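Local coordinates for XC6422 protein (Xanthomonas campestris, PDB 2FUK) that is a small serine alpha/beta-hydrolase without a lid, probably with hydrolase activity, at residues A[24-29]-A[69-74]. Sequence-based numbering, arbitrary orientation.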
loop_
_atom_site.group_PDB
_atom_site.type_symbol
_atom_site.label_atom_id
_atom_site.label_comp_id
_atom_site.label_asym_id
_atom_site.label_seq_id
_atom_site.Cartn_x
_atom_site.Cartn_y
_atom_site.Cartn_z
ATOM N N VAL A 24 -2.548 -13.514 -19.241
ATOM C CA VAL A 24 -2.885 -12.149 -18.876
ATOM C C VAL A 24 -3.554 -12.090 -17.507
ATOM O O VAL A 24 -4.248 -13.021 -17.104
ATOM C CB VAL A 24 -3.836 -11.533 -19.940
ATOM C CG1 VAL A 24 -4.320 -10.158 -19.506
ATOM C CG2 VAL A 24 -3.108 -11.426 -21.269
ATOM N N ALA A 25 -3.322 -11.001 -16.786
ATOM C CA ALA A 25 -3.948 -10.808 -15.485
ATOM C C ALA A 25 -4.407 -9.360 -15.426
ATOM O O ALA A 25 -3.641 -8.453 -15.738
ATOM C CB ALA A 25 -2.959 -11.097 -14.363
ATOM N N VAL A 26 -5.662 -9.152 -15.049
ATOM C CA VAL A 26 -6.214 -7.809 -14.938
ATOM C C VAL A 26 -6.519 -7.559 -13.471
ATOM O O VAL A 26 -7.302 -8.294 -12.865
ATOM C CB VAL A 26 -7.515 -7.663 -15.754
ATOM C CG1 VAL A 26 -8.078 -6.261 -15.591
ATOM C CG2 VAL A 26 -7.239 -7.965 -17.229
ATOM N N ASP A 27 -5.875 -6.545 -12.897
ATOM C CA ASP A 27 -6.096 -6.194 -11.493
ATOM C C ASP A 27 -6.900 -4.894 -11.443
ATOM O O ASP A 27 -6.460 -3.866 -11.963
ATOM C CB ASP A 27 -4.768 -5.965 -10.749
ATOM C CG ASP A 27 -3.709 -7.022 -11.047
ATOM O OD1 ASP A 27 -4.018 -8.231 -11.019
ATOM O OD2 ASP A 27 -2.545 -6.625 -11.289
ATOM N N LEU A 28 -8.078 -4.929 -10.828
ATOM C CA LEU A 28 -8.905 -3.729 -10.730
ATOM C C LEU A 28 -8.312 -2.743 -9.725
ATOM O O LEU A 28 -7.517 -3.118 -8.866
ATOM C CB LEU A 28 -10.334 -4.105 -10.334
ATOM C CG LEU A 28 -11.100 -4.834 -11.438
ATOM C CD1 LEU A 28 -12.451 -5.309 -10.924
ATOM C CD2 LEU A 28 -11.269 -3.898 -12.622
ATOM N N PRO A 29 -8.686 -1.461 -9.825
ATOM C CA PRO A 29 -8.156 -0.450 -8.904
ATOM C C PRO A 29 -8.512 -0.662 -7.442
ATOM O O PRO A 29 -9.445 -1.401 -7.109
ATOM C CB PRO A 29 -8.724 0.851 -9.462
ATOM C CG PRO A 29 -9.992 0.428 -10.051
ATOM C CD PRO A 29 -9.635 -0.851 -10.765
ATOM N N GLY A 69 -6.091 4.407 -8.428
ATOM C CA GLY A 69 -7.346 4.262 -9.153
ATOM C C GLY A 69 -7.210 3.778 -10.588
ATOM O O GLY A 69 -8.150 3.861 -11.380
ATOM N N ILE A 70 -6.039 3.254 -10.923
ATOM C CA ILE A 70 -5.779 2.770 -12.271
ATOM C C ILE A 70 -5.944 1.255 -12.387
ATOM O O ILE A 70 -5.503 0.511 -11.518
ATOM C CB ILE A 70 -4.342 3.159 -12.707
ATOM C CG1 ILE A 70 -4.229 4.684 -12.796
ATOM C CG2 ILE A 70 -3.989 2.506 -14.040
ATOM C CD1 ILE A 70 -2.806 5.191 -12.984
ATOM N N THR A 71 -6.603 0.811 -13.456
ATOM C CA THR A 71 -6.783 -0.621 -13.702
ATOM C C THR A 71 -5.468 -1.089 -14.325
ATOM O O THR A 71 -4.949 -0.454 -15.247
ATOM C CB THR A 71 -7.935 -0.888 -14.695
ATOM O OG1 THR A 71 -9.161 -0.399 -14.141
ATOM C CG2 THR A 71 -8.073 -2.387 -14.981
ATOM N N VAL A 72 -4.929 -2.197 -13.833
ATOM C CA VAL A 72 -3.651 -2.664 -14.344
ATOM C C VAL A 72 -3.683 -4.032 -14.999
ATOM O O VAL A 72 -4.334 -4.953 -14.517
ATOM C CB VAL A 72 -2.583 -2.665 -13.225
ATOM C CG1 VAL A 72 -2.448 -1.266 -12.652
ATOM C CG2 VAL A 72 -2.967 -3.630 -12.128
ATOM N N VAL A 73 -2.973 -4.144 -16.114
ATOM C CA VAL A 73 -2.893 -5.398 -16.846
ATOM C C VAL A 73 -1.458 -5.901 -16.837
ATOM O O VAL A 73 -0.535 -5.160 -17.168
ATOM C CB VAL A 73 -3.336 -5.217 -18.317
ATOM C CG1 VAL A 73 -3.157 -6.527 -19.085
ATOM C CG2 VAL A 73 -4.787 -4.771 -18.368
ATOM N N ARG A 74 -1.284 -7.154 -16.432
ATOM C CA ARG A 74 0.021 -7.795 -16.423
ATOM C C ARG A 74 -0.087 -8.947 -17.413
ATOM O O ARG A 74 -1.191 -9.418 -17.704
ATOM C CB ARG A 74 0.354 -8.339 -15.031
ATOM C CG ARG A 74 0.648 -7.259 -14.003
ATOM C CD ARG A 74 0.866 -7.869 -12.628
ATOM N NE ARG A 74 -0.378 -8.378 -12.058
ATOM C CZ ARG A 74 -0.594 -9.644 -11.705
ATOM N NH1 ARG A 74 -1.767 -9.991 -11.193
ATOM N NH2 ARG A 74 0.354 -10.564 -11.862
#
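A25 and R74 face each other as an antiparallel hydrogen-bonded pair, as do D27 and V72; between them V26 and V73 form a non-hydrogen-bonded pair with CA atoms 4.5 Å apart. The two strands run at 165° to one another. Four backbone bonds join them, the shortest from D27 N to V72 O at 2.7 Å.

Past the last pair the chains stay close: P29 CB lies 3.5 Å from G69 C. G69, at positive phi, is the C-prime residue of the Schellman motif that ends helix 56-66.

On the face shared by A25, D27, V72 and R74, a diagonal salt bridge links D27 with R74. The guanidinium meets the carboxylate side-on, NE to OD2 and NH1 to OD1, each 2.9 Å long and each using a syn lone pair, with the planes only 16° apart. A bend at chi3 (-71°) turns the guanidinium over the neighbouring strand toward D27, with A25 CB over one face, toward its rim. V72 CG2 is pressed against the D27 side chain, 3.1 Å from OD2 and 3.3 Å from CB; A62, L65 and R66 of helix 56-66 touch V72.

On the face of V26 and V73 methyl groups meet: V24 CG1 touches V73 CG1 at 3.8 Å, T71 CG2 lies 3.9 Å from V26 CG1, and V26 and V73 lie side by side. W103 of helix 92-107 covers V26, and V100 and V104 cover V73.

This pairing joins the antiparallel edge of the alpha/beta-hydrolase sheet to its parallel core. Two nearly straight bonds fix the rotation of the buried D27 carboxylate, probably favouring its ionised form, while R74 NH2 donates a hydrogen bond to M53 O, tying the same arginine to a neighbouring loop.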